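Local coordinates for protein Udp-n-acetylglucosamine pyrophosphorylase (Trypanosoma brucei, PDB 4BQH) that probably catalyses the transfer of uridylyl from UTP to N-acetyl-alpha-D-glucosamine 1-phosphate, giving UDP-N-acetylglucosamine and diphosphate, at residues F83-V88 with D290-G295; D139-R144 with L454-H459; R461-A466 with A493-C498; L507-V510 with G514-Q517; H524-L527 with V533-I536. One frame throughout, in Å; residues are numbered along the deposited sequence.

Interaction 1: F83-V88 with D290-G295; sequences FDISSV and DPVFIG
Phe83 and Val292 meet through the ring edge of one and a single methyl of the other. Val292 CG1 approaches the rim near the ring plane, 4.1 Å from Phe83 CE2, the side chains crossing at about a right angle. Ile85 joins from the same segment: its CD1 lies 4.4 Å from Val292 CG1, while its CG2 rests over one face of the Phe83 ring. The ring reaches the helix because its CG stands anti to the backbone nitrogen (chi1 -172°). The apolar contact is small; Arg97 makes a cation-pi contact with the Phe83 ring, and from the same helix 95-110 Leu101 packs on Phe83 and Ile98 on Ile85.

Polar bonds order each segment. Asp84 OD1 accepts from Ser86 N (3.0 Å), which makes an Asx turn, and from Ser86 OG (2.6 Å). Asp290 is the N-cap of helix 291-300: its OD1 accepts from Val292 N at 2.9 Å, the donor standing above the carboxylate plane, and its OD2 is salt-bridged to Lys307.

Strand 83-84 pairs in parallel with strand 423-427, so the contact sets a helix against an outlying strand of the mixed central sheet, in keeping with the family's GT-A-like fold.

Interaction 2: D139-R144 with L454-H459; sequences DGLQQR and LLLSQH
Leu455 is the first residue of helix segment 454-459 to meet the loop, and its partner is Leu141. The two methyls CD2 of Leu455 and CD2 of Leu141 lie 4.0 Å apart where the side chains cross at about a right angle. With CG anti to its backbone nitrogen (chi1 -172°), Leu455 sends this branch out toward the loop, and the side chain also packs on Leu285.

Leu456 comes next and touches the same methyl, its CD2 lying 4.1 Å from Leu141 CD2. Here the two side chains run past each other in opposite directions, so that one leucine branch of the loop is met by two successive residues of the helix. Leu141 is turned differently from Leu455: its CG is anti to the carbonyl carbon, and it is the far end of the side chain that closes the distance to the helix. This is plain leucine packing, in which the irregular stretch between strand 129-130 and helix 147-166 is laid against the long helix 448-471, with strand 501-504 close by. Glu503 of that strand touches both Leu141 and Leu456, and it also accepts from Gln142 N and Gln143 NE2.

One turn on, His459 N bonds to Leu455 O at 3.0 Å. The same carbonyl oxygen stands over one face of the His459 imidazole, toward its rim, while the ring meets Trp462 and packs on Ile504.

Interaction 3: R461-A466 with A493-C498; sequences RWLITA and AVMRSC
Met495 directs its terminal methyl at two neighbouring residues of the facing helix. CE lies 3.7 Å from Ile464 CG1 and 4.0 Å from Leu463 CD2, and SD is 4.2 Å from the same Leu463 methyl. The thioether is folded at both of its outer torsions (chi2 -80°, chi3 -68°), which turns CE across the interface rather than letting the chain run out straight. Against Leu463 it crosses at about a right angle; against Ile464 the crossing is more slanted. Leu463 presents its CD2 branch, and it further packs on Leu519 and Val522 of helix 519-528.

The helical segments 461-466 and 493-497 run in broadly opposite directions, 149° apart, with their axes separated by 10.9 Å at closest approach. They belong to helices 448-471 and 485-497, which form a helical hairpin whose connection is partly unmodelled. The facing side chains fill the gap between the two backbones, which come nearest at Ile464 and Met495.

Ile464 has a second partner on its other branch. Its CG2 touches Arg496 NH2 at 3.7 Å, meeting the guanidinium at the edge and near its plane. The arginine reaches there by an extended run from CG to NE, and its charge is answered by a salt bridge from NH2 to Glu468, farther along helix 448-471. Its NE is buried by the contact and has no polar partner in the model. Within helix 485-497, Ser497 OG and Ser497 N both bond to Ala493 O, from opposite faces of the carbonyl.

Interaction 4: L507-V510 with G514-Q517; sequences LVSV and GLRQ. With SO4 (sulfate ion), chain B.
Gly514 O is shared by a water and a side-chain amide. The water donates to it at 3.1 Å and donates also to Val508 O at 2.7 Å, so one molecule joins the two segments through their carbonyl oxygens. Gln517 NE2 adds a longer bond to Gly514 O, 3.3 Å, from above the carbonyl plane rather than along a lone pair. Val508 CG1 packs against the same oxygen.

Apolar contact lies alongside. Leu515 CD2 is 3.9 Å from Val508 CG1, the side chains crossing at about a right angle, and 4.1 Å from Ser509 CB. The Ser509 hydroxyl bonds to Glu513 O and accepts from Gly512 N, within the turn that links the segments, while Trp462 of helix 448-471 packs on both Ser509 and Leu515. Gly514 has a positive phi (85°), and it is at its CA and that of Ser509 that the two backbones come nearest.

A sulfate ion, probably from the crystallisation liquor, sits against 514-517. Gly514 N donates to its O3 at 2.9 Å and Arg516 N to its O4 at 3.0 Å, both nearly straight. Arg516, bent at chi2 and chi3, curls its guanidinium so that sulfate O1 lies over one face, with NH2 2.8 Å from that oxygen. Two backbone N-H groups and a nearby arginine thus make a small anion-binding site, where the N-H dipoles and the positive charge would both be expected to favour an oxyanion.

Interaction 5: H524-L527 with V533-I536; sequences HQLL and VIFI
Gln525 and Ile534 approach from opposite directions. The Ile534 CD1 methyl sits over one face of the Gln525 amide, 3.5 Å from Gln525 CD, and it reaches back to Gln525 CB at 3.7 Å. The apolar pair is looser, Leu526 CD2 to Ile534 CG1 at 4.2 Å, and Leu526 goes on to pack on Ala491 and Met495 of helix 485-497.

Polar contact between helix and strand passes through water. Gln525, extended beyond CG, brings both ends of its amide to the strand backbone: NE2 donates to one water at 2.7 Å, which accepts in turn from Phe535 N at 2.9 Å. The second water donates to Gln525 OE1 at 2.9 Å and to Phe535 O at 2.8 Å. One side chain thereby serves the N-H and the carbonyl of a single strand residue, and these bonds should restrict rotation of the amide.

Strand 533-536 pairs in parallel with strand 501-504, Ile534 bonding to the backbone of Lys501 and Glu503. With helix 519-528 between them in sequence and packed on the strand pair, these elements form a beta-alpha-beta crossover.

Interactions 2 to 5 cluster in space round the C-terminal elements, with 139-144 brought in from far earlier in the chain, whereas interaction 1 lies apart on the mixed central sheet, its centre about 20 Å or more from each of the others. Interactions 2 and 3 use successive turns of helix 448-471. Interaction 3 touches interaction 5, centres about 10 Å apart, through Met495 and Leu526, and interaction 4 through Trp462; Phe535 of interaction 5 packs on Gln143 of interaction 2. Along the chain interactions 1 and 2 cross, and the other three follow in series. Helix 448-471 thus lies against both loop 139-144 and strand 501-504, the partner of strand 533-536.

Interaction 1: F83-V88 with D290-G295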
# COMPACT_ATOMS: atom_id res chain seq x y z
N PHE A 83 3.52 19.66 4.57
CA PHE A 83 4.95 19.44 4.36
C PHE A 83 5.13 19.06 2.89
O PHE A 83 4.57 18.05 2.42
CB PHE A 83 5.38 18.29 5.29
CG PHE A 83 6.86 18.03 5.36
CD1 PHE A 83 7.80 19.06 5.23
CD2 PHE A 83 7.31 16.74 5.60
CE1 PHE A 83 9.17 18.79 5.33
CE2 PHE A 83 8.67 16.46 5.70
CZ PHE A 83 9.59 17.49 5.56
N ASP A 84 5.88 19.89 2.16
CA ASP A 84 6.05 19.71 0.73
C ASP A 84 7.53 19.46 0.41
O ASP A 84 8.35 20.36 0.47
CB ASP A 84 5.48 20.90 -0.03
CG ASP A 84 5.37 20.67 -1.54
OD1 ASP A 84 6.09 19.81 -2.08
OD2 ASP A 84 4.53 21.34 -2.18
N ILE A 85 7.85 18.22 0.06
CA ILE A 85 9.21 17.87 -0.33
C ILE A 85 9.24 17.35 -1.79
O ILE A 85 10.04 16.50 -2.14
CB ILE A 85 9.84 16.90 0.70
CG1 ILE A 85 8.96 15.66 0.90
CG2 ILE A 85 10.01 17.62 2.03
CD1 ILE A 85 9.56 14.61 1.82
N SER A 86 8.40 17.95 -2.63
CA SER A 86 8.06 17.37 -3.94
C SER A 86 9.04 17.72 -5.06
O SER A 86 8.85 17.28 -6.19
CB SER A 86 6.62 17.72 -4.34
OG SER A 86 6.46 19.12 -4.54
N SER A 87 10.11 18.45 -4.75
CA SER A 87 11.20 18.66 -5.74
C SER A 87 12.57 18.80 -5.09
O SER A 87 12.67 19.05 -3.89
CB SER A 87 10.90 19.86 -6.62
OG SER A 87 10.85 21.03 -5.83
N VAL A 88 13.63 18.65 -5.91
CA VAL A 88 15.01 18.87 -5.44
C VAL A 88 15.14 20.19 -4.67
O VAL A 88 15.70 20.22 -3.57
CB VAL A 88 16.04 18.80 -6.60
CG1 VAL A 88 17.42 19.25 -6.12
CG2 VAL A 88 16.14 17.39 -7.16
N ASP A 290 9.67 4.34 5.35
CA ASP A 290 10.29 5.64 5.09
C ASP A 290 10.46 6.38 6.42
O ASP A 290 9.46 6.76 7.02
CB ASP A 290 9.34 6.44 4.18
CG ASP A 290 9.80 7.84 3.90
OD1 ASP A 290 10.82 8.30 4.43
OD2 ASP A 290 9.10 8.52 3.10
N PRO A 291 11.72 6.58 6.88
CA PRO A 291 11.93 7.23 8.18
C PRO A 291 11.51 8.71 8.21
O PRO A 291 11.19 9.21 9.28
CB PRO A 291 13.45 7.08 8.39
CG PRO A 291 14.01 7.11 6.98
CD PRO A 291 13.00 6.28 6.21
N VAL A 292 11.48 9.39 7.07
CA VAL A 292 10.99 10.80 7.06
C VAL A 292 9.46 10.83 7.27
O VAL A 292 8.95 11.65 8.03
CB VAL A 292 11.38 11.53 5.77
CG1 VAL A 292 10.79 12.94 5.70
CG2 VAL A 292 12.91 11.57 5.64
N PHE A 293 8.76 9.92 6.60
CA PHE A 293 7.30 9.76 6.73
C PHE A 293 6.96 9.45 8.19
O PHE A 293 6.10 10.07 8.80
CB PHE A 293 6.94 8.57 5.83
CG PHE A 293 5.48 8.42 5.45
CD1 PHE A 293 4.57 9.46 5.51
CD2 PHE A 293 5.07 7.20 4.93
CE1 PHE A 293 3.24 9.27 5.08
CE2 PHE A 293 3.75 7.01 4.50
CZ PHE A 293 2.85 8.05 4.58
N ILE A 294 7.69 8.49 8.77
CA ILE A 294 7.52 8.09 10.18
C ILE A 294 7.85 9.23 11.15
O ILE A 294 7.08 9.48 12.09
CB ILE A 294 8.35 6.83 10.48
CG1 ILE A 294 7.82 5.64 9.64
CG2 ILE A 294 8.34 6.50 11.99
CD1 ILE A 294 8.86 4.52 9.54
N GLY A 295 8.97 9.89 10.93
CA GLY A 295 9.40 11.01 11.79
C GLY A 295 8.40 12.15 11.74
O GLY A 295 8.05 12.74 12.78

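Interaction 2: D139-R144 with L454-H459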
# COMPACT_ATOMS: atom_id res chain seq x y z
N ASP A 139 11.10 -7.08 -16.30
CA ASP A 139 12.15 -7.11 -17.30
C ASP A 139 12.84 -5.77 -17.33
O ASP A 139 12.25 -4.74 -16.95
CB ASP A 139 11.57 -7.38 -18.69
CG ASP A 139 10.86 -8.71 -18.78
OD1 ASP A 139 11.30 -9.68 -18.11
OD2 ASP A 139 9.85 -8.77 -19.50
N GLY A 140 14.08 -5.76 -17.79
CA GLY A 140 14.80 -4.52 -17.89
C GLY A 140 15.64 -4.24 -16.67
O GLY A 140 16.31 -3.21 -16.61
N LEU A 141 15.57 -5.12 -15.68
CA LEU A 141 16.44 -5.00 -14.51
C LEU A 141 17.42 -6.15 -14.50
O LEU A 141 17.06 -7.30 -14.74
CB LEU A 141 15.63 -4.97 -13.22
CG LEU A 141 14.65 -3.80 -13.07
CD1 LEU A 141 13.79 -4.01 -11.84
CD2 LEU A 141 15.40 -2.46 -12.98
N GLN A 142 18.68 -5.82 -14.19
CA GLN A 142 19.70 -6.83 -14.01
C GLN A 142 19.46 -7.66 -12.75
O GLN A 142 19.89 -8.81 -12.69
CB GLN A 142 21.08 -6.17 -13.99
CG GLN A 142 21.45 -5.53 -15.33
CD GLN A 142 22.92 -5.19 -15.44
OE1 GLN A 142 23.27 -4.06 -15.71
NE2 GLN A 142 23.78 -6.17 -15.19
N GLN A 143 18.80 -7.09 -11.74
CA GLN A 143 18.38 -7.87 -10.59
C GLN A 143 17.25 -8.69 -11.13
O GLN A 143 16.46 -8.20 -11.91
CB GLN A 143 17.81 -6.97 -9.48
CG GLN A 143 18.78 -5.95 -8.96
CD GLN A 143 18.09 -4.90 -8.12
OE1 GLN A 143 17.93 -5.08 -6.91
NE2 GLN A 143 17.68 -3.81 -8.74
N ARG A 144 17.14 -9.94 -10.74
CA ARG A 144 15.99 -10.66 -11.28
C ARG A 144 15.13 -10.97 -10.08
O ARG A 144 15.08 -12.09 -9.60
CB ARG A 144 16.41 -11.90 -12.10
CG ARG A 144 17.37 -11.60 -13.26
CD ARG A 144 16.84 -10.60 -14.28
N LEU A 454 11.56 5.01 -14.27
CA LEU A 454 11.64 5.92 -13.12
C LEU A 454 12.69 5.44 -12.11
O LEU A 454 13.44 6.25 -11.54
CB LEU A 454 10.29 6.04 -12.40
CG LEU A 454 9.16 6.66 -13.26
CD1 LEU A 454 7.85 6.58 -12.47
CD2 LEU A 454 9.46 8.10 -13.63
N LEU A 455 12.74 4.13 -11.91
CA LEU A 455 13.69 3.52 -10.95
C LEU A 455 15.11 3.83 -11.38
O LEU A 455 15.92 4.37 -10.60
CB LEU A 455 13.47 2.01 -10.82
CG LEU A 455 14.28 1.30 -9.71
CD1 LEU A 455 13.71 1.63 -8.32
CD2 LEU A 455 14.31 -0.21 -9.90
N LEU A 456 15.42 3.54 -12.64
CA LEU A 456 16.77 3.85 -13.14
C LEU A 456 17.09 5.34 -13.08
O LEU A 456 18.19 5.74 -12.70
CB LEU A 456 16.96 3.30 -14.56
CG LEU A 456 16.79 1.80 -14.75
CD1 LEU A 456 17.26 1.42 -16.15
CD2 LEU A 456 17.53 1.00 -13.70
N SER A 457 16.13 6.19 -13.41
CA SER A 457 16.37 7.62 -13.34
C SER A 457 16.70 8.10 -11.95
O SER A 457 17.53 9.01 -11.76
CB SER A 457 15.17 8.40 -13.89
OG SER A 457 15.21 8.32 -15.30
N GLN A 458 16.05 7.49 -10.96
CA GLN A 458 16.29 7.83 -9.57
C GLN A 458 17.69 7.37 -9.13
O GLN A 458 18.43 8.12 -8.51
CB GLN A 458 15.25 7.16 -8.69
CG GLN A 458 15.42 7.58 -7.25
CD GLN A 458 14.42 6.93 -6.32
OE1 GLN A 458 14.01 5.78 -6.51
NE2 GLN A 458 14.04 7.66 -5.30
N HIS A 459 18.03 6.12 -9.46
CA HIS A 459 19.35 5.59 -9.08
C HIS A 459 20.48 6.34 -9.74
O HIS A 459 21.55 6.53 -9.15
CB HIS A 459 19.43 4.10 -9.38
CG HIS A 459 18.47 3.29 -8.55
ND1 HIS A 459 18.23 1.99 -8.79
CD2 HIS A 459 17.62 3.67 -7.51
CE1 HIS A 459 17.33 1.55 -7.90
NE2 HIS A 459 16.94 2.58 -7.14

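Interaction 3: R461-A466 with A493-C498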
# COMPACT_ATOMS: atom_id res chain seq x y z
N ARG A 461 20.39 9.54 -10.50
CA ARG A 461 20.58 10.74 -9.73
C ARG A 461 21.41 10.46 -8.48
O ARG A 461 22.27 11.26 -8.12
CB ARG A 461 19.24 11.38 -9.33
CG ARG A 461 18.55 12.11 -10.49
CD ARG A 461 17.24 12.80 -10.07
NE ARG A 461 16.20 11.89 -9.56
CZ ARG A 461 15.26 11.31 -10.30
NH1 ARG A 461 15.23 11.51 -11.61
NH2 ARG A 461 14.35 10.52 -9.74
N TRP A 462 21.16 9.33 -7.81
CA TRP A 462 21.89 9.06 -6.57
C TRP A 462 23.36 8.89 -6.85
O TRP A 462 24.21 9.39 -6.09
CB TRP A 462 21.43 7.79 -5.90
CG TRP A 462 20.04 7.80 -5.37
CD1 TRP A 462 19.19 8.89 -5.18
CD2 TRP A 462 19.31 6.65 -4.87
NE1 TRP A 462 17.99 8.47 -4.66
CE2 TRP A 462 18.01 7.14 -4.43
CE3 TRP A 462 19.60 5.29 -4.75
CZ2 TRP A 462 17.05 6.30 -3.91
CZ3 TRP A 462 18.62 4.44 -4.23
CH2 TRP A 462 17.37 4.94 -3.83
N LEU A 463 23.66 8.17 -7.92
CA LEU A 463 25.06 7.88 -8.25
C LEU A 463 25.82 9.14 -8.67
O LEU A 463 26.96 9.35 -8.23
CB LEU A 463 25.13 6.80 -9.34
CG LEU A 463 26.56 6.39 -9.74
CD1 LEU A 463 27.35 5.94 -8.51
CD2 LEU A 463 26.49 5.28 -10.79
N ILE A 464 25.18 9.99 -9.48
CA ILE A 464 25.78 11.29 -9.89
C ILE A 464 26.07 12.15 -8.66
O ILE A 464 27.16 12.69 -8.52
CB ILE A 464 24.93 12.04 -10.93
CG1 ILE A 464 24.99 11.29 -12.25
CG2 ILE A 464 25.44 13.48 -11.17
CD1 ILE A 464 23.99 11.77 -13.28
N THR A 465 25.12 12.20 -7.73
CA THR A 465 25.34 12.89 -6.45
C THR A 465 26.52 12.32 -5.66
O THR A 465 27.35 13.09 -5.12
CB THR A 465 24.07 12.85 -5.57
OG1 THR A 465 23.02 13.54 -6.26
CG2 THR A 465 24.32 13.52 -4.22
N ALA A 466 26.61 11.00 -5.57
CA ALA A 466 27.73 10.37 -4.86
C ALA A 466 29.07 10.70 -5.53
O ALA A 466 30.06 10.99 -4.85
CB ALA A 466 27.54 8.87 -4.76
N ALA A 493 31.42 13.29 -15.95
CA ALA A 493 31.31 13.80 -17.31
C ALA A 493 30.92 12.69 -18.28
O ALA A 493 30.12 12.92 -19.20
CB ALA A 493 32.60 14.49 -17.75
N VAL A 494 31.47 11.49 -18.07
CA VAL A 494 31.08 10.30 -18.85
C VAL A 494 29.59 9.95 -18.62
O VAL A 494 28.89 9.67 -19.59
CB VAL A 494 31.99 9.09 -18.58
CG1 VAL A 494 31.50 7.83 -19.30
CG2 VAL A 494 33.41 9.40 -19.05
N MET A 495 29.13 10.00 -17.36
CA MET A 495 27.72 9.68 -17.04
C MET A 495 26.81 10.58 -17.84
O MET A 495 25.86 10.11 -18.47
CB MET A 495 27.40 9.94 -15.56
CG MET A 495 27.96 8.99 -14.52
SD MET A 495 27.08 7.44 -14.31
CE MET A 495 25.51 7.91 -13.58
N ARG A 496 27.11 11.87 -17.82
CA ARG A 496 26.29 12.87 -18.49
C ARG A 496 26.28 12.76 -20.01
O ARG A 496 25.20 12.66 -20.61
CB ARG A 496 26.66 14.27 -18.02
CG ARG A 496 26.05 14.55 -16.67
CD ARG A 496 26.50 15.88 -16.11
NE ARG A 496 26.25 15.89 -14.68
CZ ARG A 496 25.89 16.95 -13.98
NH1 ARG A 496 25.71 18.13 -14.58
NH2 ARG A 496 25.69 16.84 -12.67
N SER A 497 27.45 12.74 -20.63
CA SER A 497 27.52 12.77 -22.09
C SER A 497 27.17 11.44 -22.76
O SER A 497 26.73 11.42 -23.91
CB SER A 497 28.88 13.30 -22.56
OG SER A 497 29.92 12.46 -22.12
N CYS A 498 27.31 10.33 -22.05
CA CYS A 498 26.93 9.04 -22.62
C CYS A 498 25.56 8.58 -22.13
O CYS A 498 25.13 7.46 -22.45
CB CYS A 498 27.99 7.98 -22.34
SG CYS A 498 29.57 8.37 -23.13

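Interaction 4: L507-V510 with G514-Q517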
# COMPACT_ATOMS: atom_id res chain seq x y z
N LEU A 507 19.61 -3.59 -1.18
CA LEU A 507 20.57 -4.02 -0.14
C LEU A 507 21.80 -3.12 -0.09
O LEU A 507 22.51 -3.05 0.94
CB LEU A 507 20.94 -5.50 -0.33
CG LEU A 507 19.79 -6.49 -0.12
CD1 LEU A 507 20.21 -7.93 -0.36
CD2 LEU A 507 19.12 -6.35 1.25
N VAL A 508 22.05 -2.38 -1.17
CA VAL A 508 23.07 -1.33 -1.17
C VAL A 508 22.56 0.02 -0.69
O VAL A 508 23.17 0.65 0.19
CB VAL A 508 23.74 -1.18 -2.56
CG1 VAL A 508 24.77 -0.06 -2.54
CG2 VAL A 508 24.40 -2.49 -2.93
N SER A 509 21.44 0.48 -1.26
CA SER A 509 20.96 1.83 -1.00
C SER A 509 19.46 1.89 -1.12
O SER A 509 18.90 1.36 -2.08
CB SER A 509 21.53 2.79 -2.04
OG SER A 509 21.42 4.12 -1.63
N VAL A 510 18.82 2.57 -0.15
CA VAL A 510 17.38 2.84 -0.26
C VAL A 510 17.10 4.33 -0.39
O VAL A 510 15.98 4.71 -0.76
CB VAL A 510 16.56 2.31 0.94
CG1 VAL A 510 16.36 0.80 0.85
CG2 VAL A 510 17.18 2.74 2.27
N GLY A 514 25.38 4.95 1.06
CA GLY A 514 26.03 3.65 0.99
C GLY A 514 26.74 3.41 -0.32
O GLY A 514 27.13 2.28 -0.61
N LEU A 515 26.91 4.46 -1.13
CA LEU A 515 27.51 4.31 -2.46
C LEU A 515 29.01 4.59 -2.48
O LEU A 515 29.69 4.19 -3.43
CB LEU A 515 26.81 5.21 -3.50
CG LEU A 515 25.31 4.98 -3.69
CD1 LEU A 515 24.77 5.86 -4.82
CD2 LEU A 515 25.02 3.51 -3.97
N ARG A 516 29.53 5.25 -1.45
CA ARG A 516 30.94 5.66 -1.45
C ARG A 516 31.86 4.47 -1.69
O ARG A 516 32.77 4.55 -2.52
CB ARG A 516 31.33 6.37 -0.15
CG ARG A 516 32.55 7.27 -0.31
CD ARG A 516 33.48 7.31 0.91
NE ARG A 516 32.79 7.27 2.20
CZ ARG A 516 32.07 8.27 2.72
NH1 ARG A 516 31.92 9.41 2.06
NH2 ARG A 516 31.50 8.12 3.91
N GLN A 517 31.61 3.38 -0.97
CA GLN A 517 32.41 2.15 -1.04
C GLN A 517 32.41 1.52 -2.43
O GLN A 517 33.30 0.73 -2.76
CB GLN A 517 31.91 1.13 -0.02
CG GLN A 517 30.50 0.64 -0.32
CD GLN A 517 29.88 -0.23 0.75
OE1 GLN A 517 30.36 -1.33 1.03
NE2 GLN A 517 28.77 0.25 1.33
S SO4 B . 27.90 7.10 1.98
O1 SO4 B . 29.04 7.58 2.80
O2 SO4 B . 27.51 8.20 1.06
O3 SO4 B . 26.73 6.78 2.85
O4 SO4 B . 28.33 5.91 1.20
O HOH W 1 25.66 0.04 0.99

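Interaction 5: H524-L527 with V533-I536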
# COMPACT_ATOMS: atom_id res chain seq x y z
N HIS A 524 36.02 3.02 -12.38
CA HIS A 524 36.82 2.16 -13.28
C HIS A 524 35.99 1.85 -14.51
O HIS A 524 36.47 2.00 -15.64
CB HIS A 524 37.22 0.89 -12.55
CG HIS A 524 38.18 0.01 -13.32
ND1 HIS A 524 37.78 -1.06 -14.04
CD2 HIS A 524 39.56 0.07 -13.45
CE1 HIS A 524 38.86 -1.65 -14.60
NE2 HIS A 524 39.94 -0.95 -14.25
N GLN A 525 34.74 1.44 -14.33
CA GLN A 525 33.85 1.14 -15.47
C GLN A 525 33.63 2.33 -16.37
O GLN A 525 33.67 2.19 -17.59
CB GLN A 525 32.48 0.70 -14.99
CG GLN A 525 32.45 -0.67 -14.35
CD GLN A 525 31.09 -0.95 -13.74
OE1 GLN A 525 30.79 -0.48 -12.63
NE2 GLN A 525 30.27 -1.71 -14.46
N LEU A 526 33.36 3.49 -15.76
CA LEU A 526 33.05 4.71 -16.50
C LEU A 526 34.22 5.19 -17.33
O LEU A 526 34.04 5.64 -18.48
CB LEU A 526 32.53 5.83 -15.59
CG LEU A 526 31.15 5.57 -14.98
CD1 LEU A 526 30.86 6.67 -13.97
CD2 LEU A 526 30.05 5.52 -16.04
N LEU A 527 35.43 5.07 -16.78
CA LEU A 527 36.60 5.53 -17.51
C LEU A 527 37.17 4.52 -18.50
O LEU A 527 37.86 4.92 -19.44
CB LEU A 527 37.71 6.06 -16.57
CG LEU A 527 37.33 7.08 -15.49
CD1 LEU A 527 38.52 7.34 -14.56
CD2 LEU A 527 36.82 8.38 -16.08
N VAL A 533 24.04 0.62 -18.34
CA VAL A 533 23.50 0.74 -16.97
C VAL A 533 24.51 0.15 -15.99
O VAL A 533 24.77 -1.02 -16.04
CB VAL A 533 22.17 -0.02 -16.82
CG1 VAL A 533 21.57 0.24 -15.43
CG2 VAL A 533 21.15 0.41 -17.87
N ILE A 534 25.07 0.99 -15.13
CA ILE A 534 25.98 0.54 -14.07
C ILE A 534 25.13 -0.20 -13.03
O ILE A 534 24.13 0.35 -12.54
CB ILE A 534 26.70 1.76 -13.44
CG1 ILE A 534 27.66 2.41 -14.46
CG2 ILE A 534 27.44 1.37 -12.15
CD1 ILE A 534 28.84 1.55 -14.82
N PHE A 535 25.49 -1.45 -12.74
CA PHE A 535 24.76 -2.29 -11.80
C PHE A 535 25.51 -2.32 -10.45
O PHE A 535 26.65 -2.73 -10.40
CB PHE A 535 24.58 -3.69 -12.40
CG PHE A 535 23.77 -4.64 -11.55
CD1 PHE A 535 22.79 -4.16 -10.67
CD2 PHE A 535 23.97 -6.01 -11.64
CE1 PHE A 535 22.06 -5.04 -9.88
CE2 PHE A 535 23.23 -6.90 -10.86
CZ PHE A 535 22.28 -6.41 -9.97
N ILE A 536 24.88 -1.82 -9.39
CA ILE A 536 25.52 -1.77 -8.05
C ILE A 536 24.74 -2.71 -7.14
O ILE A 536 23.54 -2.53 -6.93
CB ILE A 536 25.60 -0.33 -7.48
CG1 ILE A 536 26.27 0.65 -8.47
CG2 ILE A 536 26.32 -0.33 -6.12
CD1 ILE A 536 26.40 2.07 -7.99
O HOH W 2 27.78 -2.67 -14.02
O HOH W 3 29.27 -1.83 -10.56